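Local coordinates for Lmo1076 protein (Listeria monocytogenes serovar 1/2a, PDB 3FI7), which is a secreted GH73 autolysin whose catalytic N-acetylglucosaminidase domain, the part described here, hydrolyses peptidoglycan and is subject to autoinhibition, at residues Ala73-Leu78 and Phe110-Ser115; Asn77-Lys82 and Glu118-Asn123. All coordinates share one frame; numbering follows the deposited sequence.

Both contacts tie down one loop of the glucosaminidase domain, the one between helix 52-63 and strand 89-98. Contact 1 lies farther from the chain centre and is only partly buried: it joins the loop to the chain leaving strand 104-111, through hydrogen bonds to backbone carbonyls and tyrosine packing, with Pro-74 and Pro-114 at its exposed margin. Contact 2 is buried, and sets the next turn of the loop against helix 116-129 with Phe-79, Leu-78 and a serine bonded both directly and through water 1. The segments share Asn-77 and Leu-78, but only Asn-77 takes part in both contacts. Ala-111 N to Ile-81 O is a further cross-link, and Tyr-113 also reaches helix 116-129.

Contact 1: Ala73-Leu78 and Phe110-Ser115; sequences APNYNL and FAKYPS
Tyr-76 lies with one ring face against the backbone of Ser-115, whose CA sits 3.9 Å from the centroid of the Tyr-76 ring in a CH-pi contact. Ala-73 CA covers part of the opposite face, so the ring is held between its own loop and the end of the other segment. At the ring edge, Tyr-76 CD1 comes within 3.1 Å of Tyr-113 O. Beyond the segments, His-116 meets this ring edge-to-face.

Tyr-113 presents its own edge to Asn-77. Its CE2 is 3.6 Å from Asn-77 CG; the amide meets the ring at its edge, the two planes close to perpendicular (84°). The Tyr-113 hydroxyl bonds to Asp-122 of helix 116-129, with a weak link to water 1 in addition. Asn-77 carries CG anti to its backbone N (chi1 -171°), which brings the amide within reach of the Ala-111 carbonyl: ND2 donates to Ala-111 O at 2.9 Å, somewhat bent and tilted out of the amide plane.

Lys-112 folds back through bends at its last two torsions, so that NZ arrives above the carbonyl plane of Pro-74 and bonds Pro-74 O at 3.0 Å. Its CE passes Asn-75 OD1 on the way. Between these side chains runs a nearly straight backbone bond, Tyr-113 N to Asn-75 O, 2.9 Å long.

Three donors thus meet three backbone carbonyls across the contact. Together with the packing of Tyr-76 and Tyr-113, they join the loop to the chain leading from strand 104-111 into helix 116-129. The bonds at Asn-75 and Asn-77 flank Tyr-76 in sequence, consistent with holding its positive-phi backbone.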
ATOM      1  N   ALA A  73       2.656  10.876 -10.228  1.00 57.08           N
ATOM      2  CA  ALA A  73       2.876  12.317 -10.156  1.00 61.06           C
ATOM      3  C   ALA A  73       1.928  13.032 -11.112  1.00 58.69           C
ATOM      4  O   ALA A  73       1.569  12.487 -12.160  1.00 57.63           O
ATOM      5  CB  ALA A  73       4.318  12.644 -10.490  1.00 63.42           C
ATOM      6  N   PRO A  74       1.524  14.265 -10.763  1.00 54.56           N
ATOM      7  CA  PRO A  74       1.959  15.024  -9.588  1.00 55.11           C
ATOM      8  C   PRO A  74       0.998  14.960  -8.398  1.00 53.16           C
ATOM      9  O   PRO A  74       1.066  15.815  -7.521  1.00 57.09           O
ATOM     10  CB  PRO A  74       1.979  16.444 -10.133  1.00 53.20           C
ATOM     11  CG  PRO A  74       0.739  16.474 -11.006  1.00 50.02           C
ATOM     12  CD  PRO A  74       0.621  15.070 -11.606  1.00 47.87           C
ATOM     13  N   ASN A  75       0.125  13.962  -8.361  1.00 54.10           N
ATOM     14  CA  ASN A  75      -0.858  13.863  -7.287  1.00 51.13           C
ATOM     15  C   ASN A  75      -0.401  12.972  -6.138  1.00 45.65           C
ATOM     16  O   ASN A  75      -0.618  13.295  -4.976  1.00 40.06           O
ATOM     17  CB  ASN A  75      -2.184  13.369  -7.853  1.00 46.29           C
ATOM     18  CG  ASN A  75      -2.633  14.189  -9.044  1.00 60.14           C
ATOM     19  OD1 ASN A  75      -2.802  15.408  -8.943  1.00 58.92           O
ATOM     20  ND2 ASN A  75      -2.814  13.531 -10.184  1.00 54.82           N
ATOM     21  N   TYR A  76       0.209  11.840  -6.478  1.00 37.64           N
ATOM     22  CA  TYR A  76       0.839  10.967  -5.491  1.00 45.00           C
ATOM     23  C   TYR A  76      -0.151  10.344  -4.513  1.00 43.87           C
ATOM     24  O   TYR A  76       0.241   9.896  -3.443  1.00 41.48           O
ATOM     25  CB  TYR A  76       1.910  11.740  -4.713  1.00 44.52           C
ATOM     26  CG  TYR A  76       3.021  12.287  -5.583  1.00 51.98           C
ATOM     27  CD1 TYR A  76       3.118  13.649  -5.854  1.00 50.10           C
ATOM     28  CD2 TYR A  76       3.973  11.439  -6.140  1.00 53.79           C
ATOM     29  CE1 TYR A  76       4.142  14.148  -6.656  1.00 51.59           C
ATOM     30  CE2 TYR A  76       4.994  11.927  -6.938  1.00 52.78           C
ATOM     31  CZ  TYR A  76       5.076  13.280  -7.190  1.00 57.77           C
ATOM     32  OH  TYR A  76       6.097  13.752  -7.984  1.00 62.83           O
ATOM     33  N   ASN A  77      -1.424  10.310  -4.888  1.00 41.86           N
ATOM     34  CA  ASN A  77      -2.493   9.848  -4.005  1.00 38.44           C
ATOM     35  C   ASN A  77      -2.725   8.350  -4.203  1.00 40.92           C
ATOM     36  O   ASN A  77      -3.579   7.936  -5.003  1.00 39.23           O
ATOM     37  CB  ASN A  77      -3.769  10.665  -4.287  1.00 35.17           C
ATOM     38  CG  ASN A  77      -4.885  10.420  -3.277  1.00 35.44           C
ATOM     39  OD1 ASN A  77      -4.930   9.389  -2.605  1.00 38.49           O
ATOM     40  ND2 ASN A  77      -5.809  11.377  -3.183  1.00 41.17           N
ATOM     41  N   LEU A  78      -1.953   7.541  -3.478  1.00 32.13           N
ATOM     42  CA  LEU A  78      -1.938   6.093  -3.693  1.00 31.86           C
ATOM     43  C   LEU A  78      -3.232   5.420  -3.281  1.00 36.50           C
ATOM     44  O   LEU A  78      -3.616   4.395  -3.842  1.00 36.34           O
ATOM     45  CB  LEU A  78      -0.775   5.438  -2.941  1.00 28.41           C
ATOM     46  CG  LEU A  78       0.633   5.890  -3.342  1.00 38.85           C
ATOM     47  CD1 LEU A  78       1.659   5.378  -2.331  1.00 33.25           C
ATOM     48  CD2 LEU A  78       0.978   5.449  -4.774  1.00 33.99           C
ATOM     49  N   PHE A 110      -9.900  15.076  -4.926  1.00 45.20           N
ATOM     50  CA  PHE A 110      -9.024  14.113  -4.290  1.00 41.82           C
ATOM     51  C   PHE A 110      -7.809  14.829  -3.748  1.00 45.10           C
ATOM     52  O   PHE A 110      -7.347  15.813  -4.339  1.00 42.62           O
ATOM     53  CB  PHE A 110      -8.605  13.044  -5.291  1.00 36.85           C
ATOM     54  CG  PHE A 110      -9.721  12.133  -5.706  1.00 39.68           C
ATOM     55  CD1 PHE A 110     -10.520  12.446  -6.801  1.00 37.61           C
ATOM     56  CD2 PHE A 110      -9.970  10.954  -5.005  1.00 33.89           C
ATOM     57  CE1 PHE A 110     -11.552  11.591  -7.197  1.00 40.91           C
ATOM     58  CE2 PHE A 110     -10.994  10.090  -5.393  1.00 38.25           C
ATOM     59  CZ  PHE A 110     -11.791  10.411  -6.492  1.00 37.71           C
ATOM     60  N   ALA A 111      -7.294  14.339  -2.624  1.00 39.94           N
ATOM     61  CA  ALA A 111      -6.116  14.949  -2.017  1.00 37.75           C
ATOM     62  C   ALA A 111      -4.966  14.936  -3.012  1.00 42.52           C
ATOM     63  O   ALA A 111      -4.839  14.005  -3.821  1.00 39.64           O
ATOM     64  CB  ALA A 111      -5.728  14.214  -0.732  1.00 36.68           C
ATOM     65  N   LYS A 112      -4.145  15.979  -2.957  1.00 45.77           N
ATOM     66  CA  LYS A 112      -2.947  16.093  -3.779  1.00 51.96           C
ATOM     67  C   LYS A 112      -1.764  16.236  -2.831  1.00 53.69           C
ATOM     68  O   LYS A 112      -1.713  17.180  -2.045  1.00 50.98           O
ATOM     69  CB  LYS A 112      -3.051  17.326  -4.674  1.00 57.83           C
ATOM     70  CG  LYS A 112      -1.921  17.513  -5.683  1.00 58.00           C
ATOM     71  CD  LYS A 112      -2.003  18.915  -6.296  1.00 71.77           C
ATOM     72  CE  LYS A 112      -1.554  18.942  -7.752  1.00 81.06           C
ATOM     73  NZ  LYS A 112      -0.115  18.596  -7.908  1.00 89.18           N
ATOM     74  N   TYR A 113      -0.823  15.299  -2.900  1.00 44.22           N
ATOM     75  CA  TYR A 113       0.296  15.257  -1.958  1.00 48.55           C
ATOM     76  C   TYR A 113       1.597  15.688  -2.617  1.00 53.32           C
ATOM     77  O   TYR A 113       1.739  15.583  -3.835  1.00 55.22           O
ATOM     78  CB  TYR A 113       0.488  13.832  -1.411  1.00 42.16           C
ATOM     79  CG  TYR A 113      -0.723  13.235  -0.738  1.00 38.67           C
ATOM     80  CD1 TYR A 113      -0.987  13.471   0.606  1.00 44.90           C
ATOM     81  CD2 TYR A 113      -1.594  12.425  -1.440  1.00 39.95           C
ATOM     82  CE1 TYR A 113      -2.098  12.918   1.226  1.00 37.88           C
ATOM     83  CE2 TYR A 113      -2.704  11.875  -0.835  1.00 42.05           C
ATOM     84  CZ  TYR A 113      -2.951  12.118   0.498  1.00 39.90           C
ATOM     85  OH  TYR A 113      -4.059  11.552   1.091  1.00 36.01           O
ATOM     86  N   PRO A 114       2.567  16.148  -1.803  1.00 53.17           N
ATOM     87  CA  PRO A 114       3.918  16.497  -2.273  1.00 49.86           C
ATOM     88  C   PRO A 114       4.668  15.280  -2.803  1.00 56.82           C
ATOM     89  O   PRO A 114       5.494  15.402  -3.710  1.00 56.51           O
ATOM     90  CB  PRO A 114       4.610  17.019  -1.010  1.00 47.85           C
ATOM     91  CG  PRO A 114       3.486  17.444  -0.105  1.00 50.36           C
ATOM     92  CD  PRO A 114       2.371  16.477  -0.382  1.00 49.07           C
ATOM     93  N   SER A 115       4.382  14.114  -2.233  1.00 53.37           N
ATOM     94  CA  SER A 115       5.007  12.871  -2.669  1.00 46.66           C
ATOM     95  C   SER A 115       4.290  11.682  -2.057  1.00 44.61           C
ATOM     96  O   SER A 115       3.358  11.840  -1.269  1.00 42.86           O
ATOM     97  CB  SER A 115       6.477  12.829  -2.250  1.00 51.04           C
ATOM     98  OG  SER A 115       6.591  12.646  -0.848  1.00 47.47           O
TER
HETATM   99  O   HOH W   1      -3.458   8.496  -0.356  1.00 43.10           O

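Contact 2: Asn77-Lys82 and Glu118-Asn123; sequences NLFGIK and ESLEDN
Ser-119 OG accepts a hydrogen bond from Leu-78 N, 3.0 Å away with an N-H...O angle of 152°, and this is the direct polar link between turn and helix. The serine has OG anti to the backbone N (chi1 174°), which places it beside Leu-78 N. Water 1 adds an indirect link: it is 2.7 Å from Ser-119 OG, donates to Asn-77 OD1 and accepts from Phe-79 N.

Within the loop, the Asn-77 amide uses both its ends. OD1 takes Ile-81 N, and ND2 gives an in-plane bond to a lone pair of Ile-81 O (3.0 Å), its other bond going to the chain of contact 1.

Asn-123 CB makes a CH-pi contact over one face of Phe-79, 3.7 Å from the ring centroid, and its amide stacks nearly parallel, 7° off; Gln-58 of helix 52-63 takes up Asn-123 ND2.

Apolar contacts complete the site: Leu-120 CD2 touches both Phe-79 CZ and Leu-78 CD1, each at 4.1 Å.

A buried amide and a buried serine hydroxyl are thus paired with backbone groups and a shared water. The Asn-77 bonds are consistent with holding the type I turn from Asn-77 to Gly-80, while Leu-78 and Phe-79 seat it on helix 116-129.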
ATOM      1  N   ASN A  77      -1.424  10.310  -4.888  1.00 41.86           N
ATOM      2  CA  ASN A  77      -2.493   9.848  -4.005  1.00 38.44           C
ATOM      3  C   ASN A  77      -2.725   8.350  -4.203  1.00 40.92           C
ATOM      4  O   ASN A  77      -3.579   7.936  -5.003  1.00 39.23           O
ATOM      5  CB  ASN A  77      -3.769  10.665  -4.287  1.00 35.17           C
ATOM      6  CG  ASN A  77      -4.885  10.420  -3.277  1.00 35.44           C
ATOM      7  OD1 ASN A  77      -4.930   9.389  -2.605  1.00 38.49           O
ATOM      8  ND2 ASN A  77      -5.809  11.377  -3.183  1.00 41.17           N
ATOM      9  N   LEU A  78      -1.953   7.541  -3.478  1.00 32.13           N
ATOM     10  CA  LEU A  78      -1.938   6.093  -3.693  1.00 31.86           C
ATOM     11  C   LEU A  78      -3.232   5.420  -3.281  1.00 36.50           C
ATOM     12  O   LEU A  78      -3.616   4.395  -3.842  1.00 36.34           O
ATOM     13  CB  LEU A  78      -0.775   5.438  -2.941  1.00 28.41           C
ATOM     14  CG  LEU A  78       0.633   5.890  -3.342  1.00 38.85           C
ATOM     15  CD1 LEU A  78       1.659   5.378  -2.331  1.00 33.25           C
ATOM     16  CD2 LEU A  78       0.978   5.449  -4.774  1.00 33.99           C
ATOM     17  N   PHE A  79      -3.911   5.987  -2.295  1.00 34.50           N
ATOM     18  CA  PHE A  79      -5.071   5.308  -1.741  1.00 36.24           C
ATOM     19  C   PHE A  79      -6.392   5.915  -2.219  1.00 36.78           C
ATOM     20  O   PHE A  79      -7.459   5.509  -1.776  1.00 34.41           O
ATOM     21  CB  PHE A  79      -4.969   5.259  -0.215  1.00 29.84           C
ATOM     22  CG  PHE A  79      -3.721   4.585   0.281  1.00 31.33           C
ATOM     23  CD1 PHE A  79      -3.706   3.222   0.538  1.00 31.42           C
ATOM     24  CD2 PHE A  79      -2.555   5.311   0.474  1.00 30.98           C
ATOM     25  CE1 PHE A  79      -2.549   2.593   0.997  1.00 35.28           C
ATOM     26  CE2 PHE A  79      -1.403   4.690   0.933  1.00 36.93           C
ATOM     27  CZ  PHE A  79      -1.400   3.325   1.193  1.00 34.42           C
ATOM     28  N   GLY A  80      -6.318   6.868  -3.144  1.00 38.86           N
ATOM     29  CA  GLY A  80      -7.518   7.493  -3.682  1.00 34.04           C
ATOM     30  C   GLY A  80      -8.347   8.210  -2.628  1.00 38.49           C
ATOM     31  O   GLY A  80      -9.574   8.160  -2.646  1.00 42.96           O
ATOM     32  N   ILE A  81      -7.669   8.880  -1.704  1.00 37.70           N
ATOM     33  CA  ILE A  81      -8.334   9.590  -0.620  1.00 38.23           C
ATOM     34  C   ILE A  81      -9.022  10.863  -1.112  1.00 44.20           C
ATOM     35  O   ILE A  81      -8.411  11.680  -1.798  1.00 44.76           O
ATOM     36  CB  ILE A  81      -7.324   9.968   0.479  1.00 46.83           C
ATOM     37  CG1 ILE A  81      -6.720   8.706   1.096  1.00 40.31           C
ATOM     38  CG2 ILE A  81      -7.984  10.841   1.541  1.00 41.47           C
ATOM     39  CD1 ILE A  81      -7.747   7.651   1.449  1.00 40.90           C
ATOM     40  N   LYS A  82     -10.293  11.028  -0.758  1.00 44.87           N
ATOM     41  CA  LYS A  82     -11.039  12.226  -1.142  1.00 52.40           C
ATOM     42  C   LYS A  82     -10.743  13.410  -0.225  1.00 51.63           C
ATOM     43  O   LYS A  82     -10.352  13.234   0.926  1.00 51.48           O
ATOM     44  CB  LYS A  82     -12.544  11.947  -1.181  1.00 49.37           C
ATOM     45  CG  LYS A  82     -12.992  11.211  -2.427  1.00 51.78           C
ATOM     46  CD  LYS A  82     -14.480  10.952  -2.405  1.00 53.41           C
ATOM     47  CE  LYS A  82     -14.887  10.052  -3.545  1.00 58.51           C
ATOM     48  NZ  LYS A  82     -16.206   9.416  -3.282  1.00 75.53           N
ATOM     49  N   GLU A 118       3.674  11.393   2.044  1.00 39.08           N
ATOM     50  CA  GLU A 118       2.546  11.971   2.768  1.00 37.94           C
ATOM     51  C   GLU A 118       1.279  11.140   2.553  1.00 45.24           C
ATOM     52  O   GLU A 118       0.411  11.064   3.429  1.00 42.78           O
ATOM     53  CB  GLU A 118       2.327  13.431   2.356  1.00 40.10           C
ATOM     54  CG  GLU A 118       3.427  14.387   2.828  1.00 43.94           C
ATOM     55  CD  GLU A 118       4.696  14.344   1.974  1.00 53.84           C
ATOM     56  OE1 GLU A 118       5.736  14.855   2.435  1.00 64.88           O
ATOM     57  OE2 GLU A 118       4.667  13.816   0.844  1.00 57.60           O
ATOM     58  N   SER A 119       1.188  10.511   1.385  1.00 40.62           N
ATOM     59  CA  SER A 119       0.087   9.604   1.069  1.00 38.73           C
ATOM     60  C   SER A 119       0.135   8.354   1.975  1.00 36.52           C
ATOM     61  O   SER A 119      -0.879   7.961   2.569  1.00 32.62           O
ATOM     62  CB  SER A 119       0.141   9.224  -0.418  1.00 38.73           C
ATOM     63  OG  SER A 119      -0.821   8.242  -0.754  1.00 38.44           O
ATOM     64  N   LEU A 120       1.314   7.747   2.096  1.00 32.30           N
ATOM     65  CA  LEU A 120       1.497   6.620   3.013  1.00 35.74           C
ATOM     66  C   LEU A 120       1.189   7.026   4.455  1.00 37.44           C
ATOM     67  O   LEU A 120       0.561   6.275   5.201  1.00 38.72           O
ATOM     68  CB  LEU A 120       2.915   6.051   2.918  1.00 28.33           C
ATOM     69  CG  LEU A 120       3.271   5.416   1.571  1.00 37.26           C
ATOM     70  CD1 LEU A 120       4.787   5.366   1.368  1.00 34.68           C
ATOM     71  CD2 LEU A 120       2.638   4.024   1.429  1.00 28.21           C
ATOM     72  N   GLU A 121       1.623   8.217   4.847  1.00 36.35           N
ATOM     73  CA  GLU A 121       1.389   8.668   6.213  1.00 40.69           C
ATOM     74  C   GLU A 121      -0.110   8.828   6.510  1.00 41.76           C
ATOM     75  O   GLU A 121      -0.565   8.506   7.612  1.00 39.78           O
ATOM     76  CB  GLU A 121       2.155   9.958   6.518  1.00 33.46           C
ATOM     77  CG  GLU A 121       1.951  10.449   7.951  1.00 42.26           C
ATOM     78  CD  GLU A 121       3.155  11.198   8.510  1.00 59.12           C
ATOM     79  OE1 GLU A 121       3.964  11.715   7.706  1.00 63.90           O
ATOM     80  OE2 GLU A 121       3.289  11.268   9.756  1.00 58.29           O
ATOM     81  N   ASP A 122      -0.869   9.318   5.531  1.00 35.59           N
ATOM     82  CA  ASP A 122      -2.321   9.403   5.675  1.00 36.98           C
ATOM     83  C   ASP A 122      -2.945   8.040   5.934  1.00 35.89           C
ATOM     84  O   ASP A 122      -3.837   7.922   6.769  1.00 40.68           O
ATOM     85  CB  ASP A 122      -2.980  10.066   4.459  1.00 47.42           C
ATOM     86  CG  ASP A 122      -3.501  11.471   4.764  1.00 78.30           C
ATOM     87  OD1 ASP A 122      -4.445  11.914   4.067  1.00 88.13           O
ATOM     88  OD2 ASP A 122      -2.979  12.127   5.700  1.00 79.46           O
ATOM     89  N   ASN A 123      -2.476   7.016   5.219  1.00 31.72           N
ATOM     90  CA  ASN A 123      -2.961   5.654   5.425  1.00 34.26           C
ATOM     91  C   ASN A 123      -2.641   5.191   6.841  1.00 39.81           C
ATOM     92  O   ASN A 123      -3.480   4.583   7.507  1.00 46.77           O
ATOM     93  CB  ASN A 123      -2.379   4.693   4.372  1.00 26.86           C
ATOM     94  CG  ASN A 123      -2.569   3.217   4.735  1.00 35.66           C
ATOM     95  OD1 ASN A 123      -1.663   2.577   5.272  1.00 41.08           O
ATOM     96  ND2 ASN A 123      -3.735   2.673   4.427  1.00 35.77           N
TER
HETATM   97  O   HOH W   1      -3.458   8.496  -0.356  1.00 43.10           O